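Local coordinates for protein transcription termination factor FttA (Pyrococcus horikoshii, PDB 3AF5) that probably terminates transcription as a zinc-dependent nuclease that cleaves nascent RNA at the exit channel of RNA polymerase, at residues Ser212-Asp217 against Leu249-Ile254; Pro277-Pro282 against Ile321-Gly326; Ser348-Leu353 against Ala381-Leu386; Asn361-Gly366 against Glu387-Glu392. All coordinates share one frame; numbering follows the deposited sequence.

Overall arrangement
The four contacts lie in the metallo-beta-lactamase fold, with its two facing sheets. Three pair neighbouring strands; interaction 3 sets loop 381-386 against strand 349-355. Interactions 1 and 2 share the sheet holding strands 213-216, 251-253, 278-280 and 320-322, their centres about 13 Å apart. Interactions 3 and 4 both reach the second sheet, where strands 349-355 and 362-364 are neighbours; their centres are about 8 Å apart and their segments alternate along the chain. Interactions 1 and 2 close, in that order, before interaction 3 opens. Between the sheets, Ile253 packs on Val351 and Val216 on Ile364. Strand 251-253 leads to the zinc ligands His256, His258, Asp260 and His261, strand 362-364 to Asp367.

Interaction 1: Ser212-Asp217 against Leu249-Ile254; sequences SFVLVD and LDAIII
Phe213-Val216 and Ala251-Ile253 run side by side as parallel strands, their axes 4.6 Å apart at closest approach and turned by 24°. They are neighbours in one sheet of the metallo-beta-lactamase fold, and the chain between them, with helices 228-231 and 238-245, makes a beta-alpha-beta crossover. Leu215 is held through both its backbone polar atoms: its N gives a hydrogen bond to Ala251 O at 2.8 Å, and its O receives Ile253 N. Ile253 O then takes Asp217 N, and at the other end Phe213 O takes Asp250 N.

Leu215 and Ile252 share one face of the sheet and lie alongside each other, Leu215 CB being 4.0 Å from Ile252 CG1. With CG turned away from the backbone N (chi1 -174°), Leu215 also sends CD2 to within 4.0 Å of Leu249 CD2. On the other face, Val214, Ala251, Val216 and Ile253 look into the core. The branched side chains of the two valines and Ile253 suit this position because they fill the space facing strand 349-355, where Val351 and Leu353 meet Ile253; Ala251 is the small residue among them, its CB 4.4 Å from Val214 CG1.

Acidic residues sit near both ends of the pair. Asp250 OD2 uses its anti lone pair to accept Phe213 N at 3.1 Å, while OD1 makes a salt bridge to Arg180, so the carboxylate is held through both oxygens. Asp217 lies beside the metal site and acts as a second-shell residue: OD1 accepts Thr255 N, and OD2 is hydrogen-bonded to ND1 of His261, a ligand of zinc 2.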
loop_
_atom_site.group_PDB
_atom_site.type_symbol
_atom_site.label_atom_id
_atom_site.label_comp_id
_atom_site.label_asym_id
_atom_site.label_seq_id
_atom_site.Cartn_x
_atom_site.Cartn_y
_atom_site.Cartn_z
ATOM N N SER A 212 3.937 24.949 1.099
ATOM C CA SER A 212 3.635 23.618 1.607
ATOM C C SER A 212 4.814 22.674 1.818
ATOM O O SER A 212 5.949 22.963 1.437
ATOM C CB SER A 212 2.649 22.933 0.654
ATOM O OG SER A 212 1.447 23.668 0.532
ATOM N N PHE A 213 4.501 21.524 2.413
ATOM C CA PHE A 213 5.467 20.477 2.688
ATOM C C PHE A 213 4.711 19.163 2.695
ATOM O O PHE A 213 3.746 19.004 3.455
ATOM C CB PHE A 213 6.114 20.667 4.069
ATOM C CG PHE A 213 7.078 21.814 4.146
ATOM C CD1 PHE A 213 8.268 21.794 3.419
ATOM C CD2 PHE A 213 6.799 22.919 4.945
ATOM C CE1 PHE A 213 9.165 22.858 3.490
ATOM C CE2 PHE A 213 7.689 23.985 5.022
ATOM C CZ PHE A 213 8.875 23.954 4.294
ATOM N N VAL A 214 5.112 18.236 1.829
ATOM C CA VAL A 214 4.483 16.920 1.805
ATOM C C VAL A 214 5.580 15.877 1.750
ATOM O O VAL A 214 6.603 16.042 1.059
ATOM C CB VAL A 214 3.516 16.702 0.606
ATOM C CG1 VAL A 214 2.503 17.839 0.535
ATOM C CG2 VAL A 214 4.282 16.564 -0.671
ATOM N N LEU A 215 5.367 14.808 2.503
ATOM C CA LEU A 215 6.319 13.726 2.578
ATOM C C LEU A 215 5.813 12.545 1.745
ATOM O O LEU A 215 4.678 12.088 1.917
ATOM C CB LEU A 215 6.483 13.355 4.047
ATOM C CG LEU A 215 7.517 12.341 4.504
ATOM C CD1 LEU A 215 8.901 12.723 3.997
ATOM C CD2 LEU A 215 7.477 12.301 6.030
ATOM N N VAL A 216 6.641 12.061 0.821
ATOM C CA VAL A 216 6.249 10.922 -0.011
ATOM C C VAL A 216 7.029 9.727 0.463
ATOM O O VAL A 216 8.235 9.636 0.239
ATOM C CB VAL A 216 6.545 11.166 -1.503
ATOM C CG1 VAL A 216 6.107 9.954 -2.322
ATOM C CG2 VAL A 216 5.802 12.422 -1.973
ATOM N N ASP A 217 6.316 8.816 1.122
ATOM C CA ASP A 217 6.881 7.603 1.719
ATOM C C ASP A 217 7.668 7.936 2.977
ATOM O O ASP A 217 8.095 9.077 3.180
ATOM C CB ASP A 217 7.760 6.826 0.739
ATOM C CG ASP A 217 6.942 5.953 -0.208
ATOM O OD1 ASP A 217 5.705 5.880 -0.023
ATOM O OD2 ASP A 217 7.519 5.335 -1.133
ATOM N N LEU A 249 4.137 19.944 8.322
ATOM C CA LEU A 249 3.978 18.848 7.391
ATOM C C LEU A 249 2.495 18.746 7.034
ATOM O O LEU A 249 1.675 18.386 7.881
ATOM C CB LEU A 249 4.486 17.548 8.005
ATOM C CG LEU A 249 4.590 16.396 7.008
ATOM C CD1 LEU A 249 5.298 16.841 5.758
ATOM C CD2 LEU A 249 5.330 15.252 7.673
ATOM N N ASP A 250 2.161 19.085 5.787
ATOM C CA ASP A 250 0.777 19.054 5.309
ATOM C C ASP A 250 0.273 17.652 5.083
ATOM O O ASP A 250 -0.890 17.345 5.344
ATOM C CB ASP A 250 0.626 19.815 3.991
ATOM C CG ASP A 250 0.684 21.319 4.170
ATOM O OD1 ASP A 250 -0.227 21.870 4.830
ATOM O OD2 ASP A 250 1.640 21.947 3.652
ATOM N N ALA A 251 1.145 16.791 4.585
ATOM C CA ALA A 251 0.716 15.448 4.304
ATOM C C ALA A 251 1.837 14.442 4.106
ATOM O O ALA A 251 3.007 14.788 3.928
ATOM C CB ALA A 251 -0.179 15.463 3.067
ATOM N N ILE A 252 1.438 13.180 4.149
ATOM C CA ILE A 252 2.334 12.071 3.913
ATOM C C ILE A 252 1.587 11.221 2.880
ATOM O O ILE A 252 0.379 11.002 3.008
ATOM C CB ILE A 252 2.584 11.270 5.205
ATOM C CG1 ILE A 252 3.311 12.164 6.218
ATOM C CG2 ILE A 252 3.400 10.036 4.890
ATOM C CD1 ILE A 252 3.686 11.476 7.536
ATOM N N ILE A 253 2.294 10.790 1.838
ATOM C CA ILE A 253 1.698 9.970 0.795
ATOM C C ILE A 253 2.478 8.670 0.718
ATOM O O ILE A 253 3.707 8.676 0.608
ATOM C CB ILE A 253 1.740 10.694 -0.553
ATOM C CG1 ILE A 253 1.054 12.055 -0.412
ATOM C CG2 ILE A 253 1.028 9.854 -1.634
ATOM C CD1 ILE A 253 1.487 13.067 -1.440
ATOM N N ILE A 254 1.770 7.550 0.794
ATOM C CA ILE A 254 2.436 6.257 0.755
ATOM C C ILE A 254 2.218 5.555 -0.581
ATOM O O ILE A 254 1.088 5.228 -0.931
ATOM C CB ILE A 254 1.926 5.348 1.899
ATOM C CG1 ILE A 254 2.001 6.097 3.232
ATOM C CG2 ILE A 254 2.749 4.071 1.949
ATOM C CD1 ILE A 254 3.407 6.638 3.587
#

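Interaction 2: Pro277-Pro282 against Ile321-Gly326; sequences PIYTTP and ITLDYG
Tyr279 and Ile321 point to the same face of the sheet and lie alongside each other, the ring of Tyr279 running out past the branched side chain. Its chi1 of -63° sets CG beside the backbone N, and CE2 comes within 3.8 Å of Ile321 CG2. The other branch of Ile321 ends in CD1, which reaches back to Pro277 CB at 4.0 Å. Leu323 approaches the same tyrosine obliquely, placing CD1 at the ring edge, near its plane. A long aromatic side chain with an apolar flank fits here because it spans both residues while packing on Val174 and Ile178 of helix 164-178.

Beneath these side chains, strands 278-280 and 320-322 pair in parallel at one margin of a metallo-beta-lactamase sheet, linked through helices 282-301 and 310-318. Ile321 N donates to Ile278 O at 3.0 Å and Leu323 N to Thr280 O, this second donor standing above the carbonyl plane; the intervening bond from Thr280 N to Ile321 O is weak.

Thr281 is the N-cap of helix 282-301. A chi1 of 63° tucks OG1 between the backbone N and carbonyl carbon, where it caps a helix NH and also bonds to Gly347 O, and leaves CG2 to meet Tyr325 CE1 at 3.8 Å. The next residue, Pro282, suits the first turn, where no backbone NH is required; its CG lies 3.6 Å from Thr322 CB and its CD near Asp324 OD1, an oxygen hydrogen-bonded to Tyr475. Tyr325 OH reaches Ser348 O.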
loop_
_atom_site.group_PDB
_atom_site.type_symbol
_atom_site.label_atom_id
_atom_site.label_comp_id
_atom_site.label_asym_id
_atom_site.label_seq_id
_atom_site.Cartn_x
_atom_site.Cartn_y
_atom_site.Cartn_z
ATOM N N PRO A 277 -2.742 14.334 7.843
ATOM C CA PRO A 277 -3.257 13.229 7.019
ATOM C C PRO A 277 -2.233 12.389 6.260
ATOM O O PRO A 277 -1.179 12.877 5.853
ATOM C CB PRO A 277 -4.200 13.938 6.058
ATOM C CG PRO A 277 -3.481 15.218 5.814
ATOM C CD PRO A 277 -3.013 15.630 7.198
ATOM N N ILE A 278 -2.574 11.118 6.075
ATOM C CA ILE A 278 -1.760 10.166 5.327
ATOM C C ILE A 278 -2.627 9.727 4.139
ATOM O O ILE A 278 -3.644 9.063 4.334
ATOM C CB ILE A 278 -1.459 8.906 6.147
ATOM C CG1 ILE A 278 -0.860 9.287 7.497
ATOM C CG2 ILE A 278 -0.532 7.982 5.355
ATOM C CD1 ILE A 278 -0.587 8.091 8.401
ATOM N N TYR A 279 -2.241 10.093 2.921
ATOM C CA TYR A 279 -3.014 9.713 1.730
ATOM C C TYR A 279 -2.485 8.447 1.070
ATOM O O TYR A 279 -1.280 8.312 0.858
ATOM C CB TYR A 279 -3.012 10.845 0.708
ATOM C CG TYR A 279 -3.687 12.089 1.207
ATOM C CD1 TYR A 279 -2.957 13.105 1.833
ATOM C CD2 TYR A 279 -5.062 12.257 1.059
ATOM C CE1 TYR A 279 -3.594 14.261 2.295
ATOM C CE2 TYR A 279 -5.703 13.405 1.513
ATOM C CZ TYR A 279 -4.967 14.400 2.125
ATOM O OH TYR A 279 -5.606 15.537 2.537
ATOM N N THR A 280 -3.387 7.531 0.724
ATOM C CA THR A 280 -2.972 6.270 0.115
ATOM C C THR A 280 -4.197 5.465 -0.399
ATOM O O THR A 280 -5.340 5.836 -0.118
ATOM C CB THR A 280 -2.163 5.461 1.169
ATOM O OG1 THR A 280 -1.420 4.420 0.528
ATOM C CG2 THR A 280 -3.092 4.877 2.217
ATOM N N THR A 281 -3.973 4.392 -1.163
ATOM C CA THR A 281 -5.096 3.595 -1.671
ATOM C C THR A 281 -5.595 2.674 -0.560
ATOM O O THR A 281 -4.821 2.264 0.303
ATOM C CB THR A 281 -4.714 2.714 -2.882
ATOM O OG1 THR A 281 -3.733 1.762 -2.479
ATOM C CG2 THR A 281 -4.179 3.544 -4.031
ATOM N N PRO A 282 -6.894 2.336 -0.564
ATOM C CA PRO A 282 -7.432 1.457 0.483
ATOM C C PRO A 282 -6.614 0.183 0.697
ATOM O O PRO A 282 -6.249 -0.141 1.824
ATOM C CB PRO A 282 -8.860 1.182 0.005
ATOM C CG PRO A 282 -9.233 2.492 -0.693
ATOM C CD PRO A 282 -7.957 2.769 -1.495
ATOM N N ILE A 321 -6.549 8.969 4.955
ATOM C CA ILE A 321 -7.636 9.336 4.043
ATOM C C ILE A 321 -7.297 8.588 2.754
ATOM O O ILE A 321 -6.249 8.824 2.159
ATOM C CB ILE A 321 -7.649 10.858 3.772
ATOM C CG1 ILE A 321 -7.987 11.603 5.067
ATOM C CG2 ILE A 321 -8.631 11.196 2.664
ATOM C CD1 ILE A 321 -7.916 13.122 4.947
ATOM N N THR A 322 -8.163 7.677 2.326
ATOM C CA THR A 322 -7.872 6.893 1.129
ATOM C C THR A 322 -8.402 7.500 -0.170
ATOM O O THR A 322 -9.402 8.213 -0.174
ATOM C CB THR A 322 -8.409 5.432 1.260
ATOM O OG1 THR A 322 -9.839 5.434 1.231
ATOM C CG2 THR A 322 -7.971 4.809 2.572
ATOM N N LEU A 323 -7.699 7.224 -1.266
ATOM C CA LEU A 323 -8.075 7.686 -2.602
ATOM C C LEU A 323 -7.863 6.503 -3.519
ATOM O O LEU A 323 -6.910 5.742 -3.334
ATOM C CB LEU A 323 -7.155 8.793 -3.116
ATOM C CG LEU A 323 -7.113 10.209 -2.560
ATOM C CD1 LEU A 323 -6.448 10.235 -1.190
ATOM C CD2 LEU A 323 -6.317 11.064 -3.535
ATOM N N ASP A 324 -8.734 6.343 -4.508
ATOM C CA ASP A 324 -8.574 5.262 -5.474
ATOM C C ASP A 324 -7.774 5.877 -6.618
ATOM O O ASP A 324 -7.583 7.094 -6.659
ATOM C CB ASP A 324 -9.934 4.782 -5.976
ATOM C CG ASP A 324 -10.788 4.168 -4.867
ATOM O OD1 ASP A 324 -10.349 3.178 -4.235
ATOM O OD2 ASP A 324 -11.909 4.671 -4.630
ATOM N N TYR A 325 -7.286 5.063 -7.540
ATOM C CA TYR A 325 -6.528 5.626 -8.647
ATOM C C TYR A 325 -7.408 6.633 -9.371
ATOM O O TYR A 325 -8.620 6.517 -9.336
ATOM C CB TYR A 325 -6.110 4.528 -9.625
ATOM C CG TYR A 325 -5.288 3.413 -9.020
ATOM C CD1 TYR A 325 -4.231 3.688 -8.145
ATOM C CD2 TYR A 325 -5.512 2.083 -9.389
ATOM C CE1 TYR A 325 -3.419 2.671 -7.661
ATOM C CE2 TYR A 325 -4.707 1.062 -8.915
ATOM C CZ TYR A 325 -3.661 1.358 -8.049
ATOM O OH TYR A 325 -2.860 0.339 -7.570
ATOM N N GLY A 326 -6.805 7.625 -10.013
ATOM C CA GLY A 326 -7.583 8.595 -10.767
ATOM C C GLY A 326 -8.307 9.694 -10.013
ATOM O O GLY A 326 -8.766 10.666 -10.616
#

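Interaction 3: Ser348-Leu353 against Ala381-Leu386; sequences SAIVHL and AKFPRL
His352 loses more surface to this contact than any other residue of the two segments, and it touches three consecutive residues of the loop 381-386. Its side chain extends straight off strand 349-355, with CG opposite the backbone N (chi1 -178°), which carries the imidazole across to the loop. There NE2 donates to Arg385 O at 3.0 Å in a nearly straight bond of 164°. The oxygen lies in the ring plane, at the imidazole edge, so the bond also fixes the rotation of the ring. Pro384 comes from the opposite direction: its CD lies over one face of the imidazole, offset toward the rim, and its CG is 3.8 Å from CE1. Histidine suits the site by offering a flat surface for proline and, at its edge, a donor for a loop carbonyl.

Phe383 is next in buried surface. Its ring and that of His352 are close to parallel, at 16°, but slid apart with centroids 5.7 Å from each other, so they barely overlap; the nearest approach is Phe383 CD1 to His352 CD2 at 3.6 Å. The far end of the phenyl turns to Ile350, whose CG2 lies 4.0 Å from CZ as the two side chains cross at about a right angle. Tyr603 of helix 597-606 touches both Phe383 and Ile350 and adds to the packing.

On the outer side of the second sheet, Ile350 meets the helix and His352 meets the loop, while Val351 and Leu353 face the first sheet, as in the layered alpha-beta/beta-alpha sandwich of the metallo-beta-lactamase fold.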
loop_
_atom_site.group_PDB
_atom_site.type_symbol
_atom_site.label_atom_id
_atom_site.label_comp_id
_atom_site.label_asym_id
_atom_site.label_seq_id
_atom_site.Cartn_x
_atom_site.Cartn_y
_atom_site.Cartn_z
ATOM N N SER A 348 -0.412 -0.730 -5.044
ATOM C CA SER A 348 0.757 0.117 -5.270
ATOM C C SER A 348 0.451 1.256 -6.231
ATOM O O SER A 348 -0.154 1.041 -7.289
ATOM C CB SER A 348 1.936 -0.711 -5.796
ATOM O OG SER A 348 1.680 -1.254 -7.076
ATOM N N ALA A 349 0.877 2.463 -5.859
ATOM C CA ALA A 349 0.643 3.654 -6.665
ATOM C C ALA A 349 1.873 4.485 -7.042
ATOM O O ALA A 349 2.925 4.438 -6.398
ATOM C CB ALA A 349 -0.337 4.551 -5.961
ATOM N N ILE A 350 1.714 5.239 -8.123
ATOM C CA ILE A 350 2.721 6.156 -8.603
ATOM C C ILE A 350 2.113 7.473 -8.160
ATOM O O ILE A 350 0.958 7.750 -8.466
ATOM C CB ILE A 350 2.813 6.153 -10.127
ATOM C CG1 ILE A 350 3.446 4.843 -10.610
ATOM C CG2 ILE A 350 3.607 7.376 -10.589
ATOM C CD1 ILE A 350 3.666 4.787 -12.121
ATOM N N VAL A 351 2.861 8.279 -7.424
ATOM C CA VAL A 351 2.312 9.537 -6.946
ATOM C C VAL A 351 2.499 10.676 -7.941
ATOM O O VAL A 351 3.609 10.943 -8.398
ATOM C CB VAL A 351 2.939 9.914 -5.591
ATOM C CG1 VAL A 351 2.489 11.301 -5.162
ATOM C CG2 VAL A 351 2.538 8.895 -4.550
ATOM N N HIS A 352 1.404 11.329 -8.304
ATOM C CA HIS A 352 1.491 12.453 -9.226
ATOM C C HIS A 352 1.087 13.736 -8.503
ATOM O O HIS A 352 -0.051 13.890 -8.058
ATOM C CB HIS A 352 0.603 12.242 -10.459
ATOM C CG HIS A 352 0.699 13.355 -11.455
ATOM N ND1 HIS A 352 0.007 14.540 -11.311
ATOM C CD2 HIS A 352 1.488 13.512 -12.543
ATOM C CE1 HIS A 352 0.372 15.381 -12.264
ATOM N NE2 HIS A 352 1.271 14.782 -13.025
ATOM N N LEU A 353 2.039 14.649 -8.369
ATOM C CA LEU A 353 1.761 15.905 -7.703
ATOM C C LEU A 353 1.623 17.043 -8.704
ATOM O O LEU A 353 2.529 17.300 -9.494
ATOM C CB LEU A 353 2.878 16.238 -6.702
ATOM C CG LEU A 353 3.122 15.245 -5.557
ATOM C CD1 LEU A 353 4.212 15.801 -4.660
ATOM C CD2 LEU A 353 1.837 15.005 -4.742
ATOM N N ALA A 381 1.621 4.891 -17.620
ATOM C CA ALA A 381 2.695 5.697 -18.194
ATOM C C ALA A 381 2.142 6.956 -18.859
ATOM O O ALA A 381 2.872 7.695 -19.513
ATOM C CB ALA A 381 3.480 4.861 -19.212
ATOM N N LYS A 382 0.852 7.200 -18.662
ATOM C CA LYS A 382 0.182 8.338 -19.265
ATOM C C LYS A 382 -0.276 9.329 -18.189
ATOM O O LYS A 382 -1.100 9.008 -17.337
ATOM C CB LYS A 382 -1.001 7.818 -20.086
ATOM C CG LYS A 382 -1.647 8.802 -21.045
ATOM C CD LYS A 382 -2.773 8.092 -21.802
ATOM C CE LYS A 382 -3.580 9.030 -22.704
ATOM N NZ LYS A 382 -4.770 8.323 -23.287
ATOM N N PHE A 383 0.276 10.536 -18.229
ATOM C CA PHE A 383 -0.062 11.565 -17.247
ATOM C C PHE A 383 -0.579 12.830 -17.921
ATOM O O PHE A 383 -0.461 12.996 -19.138
ATOM C CB PHE A 383 1.178 11.930 -16.418
ATOM C CG PHE A 383 1.761 10.777 -15.666
ATOM C CD1 PHE A 383 1.282 10.441 -14.404
ATOM C CD2 PHE A 383 2.763 9.996 -16.236
ATOM C CE1 PHE A 383 1.789 9.342 -13.721
ATOM C CE2 PHE A 383 3.271 8.901 -15.563
ATOM C CZ PHE A 383 2.784 8.570 -14.304
ATOM N N PRO A 384 -1.173 13.739 -17.136
ATOM C CA PRO A 384 -1.665 14.971 -17.750
ATOM C C PRO A 384 -0.467 15.847 -18.144
ATOM O O PRO A 384 -0.116 15.936 -19.328
ATOM C CB PRO A 384 -2.520 15.590 -16.642
ATOM C CG PRO A 384 -1.848 15.107 -15.380
ATOM C CD PRO A 384 -1.562 13.658 -15.715
ATOM N N ARG A 385 0.158 16.478 -17.150
ATOM C CA ARG A 385 1.318 17.340 -17.364
ATOM C C ARG A 385 2.445 16.794 -16.491
ATOM O O ARG A 385 2.204 16.344 -15.373
ATOM C CB ARG A 385 0.973 18.786 -16.986
ATOM C CG ARG A 385 0.738 19.689 -18.197
ATOM C CD ARG A 385 -0.411 20.680 -17.997
ATOM N NE ARG A 385 -0.128 21.721 -17.006
ATOM C CZ ARG A 385 -0.980 22.689 -16.669
ATOM N NH1 ARG A 385 -0.645 23.595 -15.761
ATOM N NH2 ARG A 385 -2.174 22.756 -17.243
ATOM N N LEU A 386 3.677 16.829 -16.981
ATOM C CA LEU A 386 4.773 16.270 -16.209
ATOM C C LEU A 386 6.158 16.821 -16.519
ATOM O O LEU A 386 6.667 16.641 -17.613
ATOM C CB LEU A 386 4.796 14.753 -16.413
ATOM C CG LEU A 386 5.954 13.983 -15.771
ATOM C CD1 LEU A 386 5.839 14.125 -14.268
ATOM C CD2 LEU A 386 5.933 12.512 -16.186
#

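Interaction 4: Asn361-Gly366 against Glu387-Glu392; sequences NIAITG and ETLVME. With ZN (zinc ion), chain M.
Glu387 and Asn361 meet at the start of two parallel strands, 362-364 and 388-392, whose axes lie 4.7 Å apart. Asn361 O accepts two donors, Glu387 N and, more directly in line, Thr388 N. The Glu387 side chain leaves from here: CB passes 3.6 Å from Asn361 O, and CG, set opposite the backbone N (chi1 169°), starts an extended chain toward a zinc ion. CD lies 3.2 Å from the metal, and OE1 binds it at 2.0 Å. Glu612 OE2 is a second ligand of this zinc, which is separate from the two-zinc site. OE2 turns away from the metal and has weak links to His360 and Arg613. Glutamate fits because it is long enough to reach the zinc and ends in a carboxylate.

Farther along, Ala363 uses both its backbone polar atoms on strand 388-392, N to Thr388 O and O to Val390 N. Its small CB leaves room for Leu389 CD1 at 3.7 Å, while Ile362 and Val390 lie side by side on the other face. At the end, Thr365 CG2 packs against Met391. Glu392 OE1 is hydrogen-bonded to Thr394 OG1, and OE2 to His594 ND1 and Phe368 N, beside the zinc ligand Asp367.

Strand 349-355 pairs with 362-364, strand 613-617 with 388-392, and helix 597-606 covers Leu389 and Met391.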
loop_
_atom_site.group_PDB
_atom_site.type_symbol
_atom_site.label_atom_id
_atom_site.label_comp_id
_atom_site.label_asym_id
_atom_site.label_seq_id
_atom_site.Cartn_x
_atom_site.Cartn_y
_atom_site.Cartn_z
ATOM N N ASN A 361 5.216 19.909 -12.603
ATOM C CA ASN A 361 4.695 18.689 -11.988
ATOM C C ASN A 361 5.710 17.567 -11.789
ATOM O O ASN A 361 6.631 17.373 -12.598
ATOM C CB ASN A 361 3.517 18.165 -12.799
ATOM C CG ASN A 361 2.310 19.054 -12.682
ATOM O OD1 ASN A 361 1.276 18.809 -13.310
ATOM N ND2 ASN A 361 2.429 20.103 -11.861
ATOM N N ILE A 362 5.511 16.819 -10.707
ATOM C CA ILE A 362 6.395 15.721 -10.351
ATOM C C ILE A 362 5.656 14.394 -10.262
ATOM O O ILE A 362 4.565 14.313 -9.691
ATOM C CB ILE A 362 7.037 15.960 -8.971
ATOM C CG1 ILE A 362 7.448 17.423 -8.839
ATOM C CG2 ILE A 362 8.242 15.046 -8.789
ATOM C CD1 ILE A 362 8.037 17.774 -7.478
ATOM N N ALA A 363 6.252 13.354 -10.822
ATOM C CA ALA A 363 5.674 12.021 -10.745
ATOM C C ALA A 363 6.676 11.166 -9.971
ATOM O O ALA A 363 7.842 11.059 -10.357
ATOM C CB ALA A 363 5.454 11.448 -12.132
ATOM N N ILE A 364 6.225 10.589 -8.862
ATOM C CA ILE A 364 7.080 9.738 -8.044
ATOM C C ILE A 364 6.600 8.302 -8.188
ATOM O O ILE A 364 5.512 7.928 -7.747
ATOM C CB ILE A 364 7.049 10.166 -6.569
ATOM C CG1 ILE A 364 7.404 11.650 -6.475
ATOM C CG2 ILE A 364 8.018 9.311 -5.758
ATOM C CD1 ILE A 364 7.328 12.221 -5.086
ATOM N N THR A 365 7.447 7.516 -8.824
ATOM C CA THR A 365 7.210 6.122 -9.141
ATOM C C THR A 365 7.030 5.103 -8.000
ATOM O O THR A 365 6.210 4.188 -8.110
ATOM C CB THR A 365 8.357 5.668 -10.085
ATOM O OG1 THR A 365 7.802 5.104 -11.271
ATOM C CG2 THR A 365 9.267 4.680 -9.434
ATOM N N GLY A 366 7.767 5.263 -6.898
ATOM C CA GLY A 366 7.689 4.270 -5.837
ATOM C C GLY A 366 8.254 3.027 -6.515
ATOM O O GLY A 366 9.150 3.131 -7.352
ATOM N N GLU A 387 6.782 17.466 -15.543
ATOM C CA GLU A 387 8.125 17.993 -15.742
ATOM C C GLU A 387 9.197 17.054 -15.166
ATOM O O GLU A 387 10.135 16.684 -15.871
ATOM C CB GLU A 387 8.262 19.394 -15.116
ATOM C CG GLU A 387 9.702 19.901 -15.045
ATOM C CD GLU A 387 9.825 21.333 -14.497
ATOM O OE1 GLU A 387 9.843 22.294 -15.304
ATOM O OE2 GLU A 387 9.900 21.504 -13.257
ATOM N N THR A 388 9.036 16.644 -13.909
ATOM C CA THR A 388 10.030 15.792 -13.248
ATOM C C THR A 388 9.591 14.378 -12.865
ATOM O O THR A 388 8.594 14.187 -12.169
ATOM C CB THR A 388 10.544 16.475 -11.962
ATOM O OG1 THR A 388 11.089 17.764 -12.289
ATOM C CG2 THR A 388 11.612 15.611 -11.281
ATOM N N LEU A 389 10.362 13.388 -13.298
ATOM C CA LEU A 389 10.061 11.999 -12.979
ATOM C C LEU A 389 11.084 11.396 -12.018
ATOM O O LEU A 389 12.271 11.327 -12.336
ATOM C CB LEU A 389 10.038 11.150 -14.247
ATOM C CG LEU A 389 9.743 9.664 -14.015
ATOM C CD1 LEU A 389 8.296 9.500 -13.535
ATOM C CD2 LEU A 389 9.968 8.879 -15.311
ATOM N N VAL A 390 10.621 10.982 -10.839
ATOM C CA VAL A 390 11.485 10.338 -9.846
ATOM C C VAL A 390 11.160 8.852 -9.973
ATOM O O VAL A 390 10.018 8.454 -9.743
ATOM C CB VAL A 390 11.155 10.792 -8.398
ATOM C CG1 VAL A 390 12.086 10.088 -7.416
ATOM C CG2 VAL A 390 11.305 12.312 -8.265
ATOM N N MET A 391 12.144 8.037 -10.346
ATOM C CA MET A 391 11.901 6.610 -10.523
ATOM C C MET A 391 12.905 5.711 -9.792
ATOM O O MET A 391 14.012 6.138 -9.477
ATOM C CB MET A 391 11.905 6.275 -12.019
ATOM C CG MET A 391 13.287 6.280 -12.651
ATOM S SD MET A 391 13.239 6.136 -14.457
ATOM C CE MET A 391 12.733 4.417 -14.645
ATOM N N GLU A 392 12.501 4.467 -9.532
ATOM C CA GLU A 392 13.326 3.486 -8.847
ATOM C C GLU A 392 14.404 2.891 -9.764
ATOM O O GLU A 392 14.287 2.917 -10.988
ATOM C CB GLU A 392 12.451 2.357 -8.305
ATOM C CG GLU A 392 11.775 1.488 -9.384
ATOM C CD GLU A 392 11.687 0.018 -8.972
ATOM O OE1 GLU A 392 12.747 -0.630 -8.832
ATOM O OE2 GLU A 392 10.563 -0.492 -8.771
HETATM ZN ZN ZN M . 10.393 23.192 -17.031
#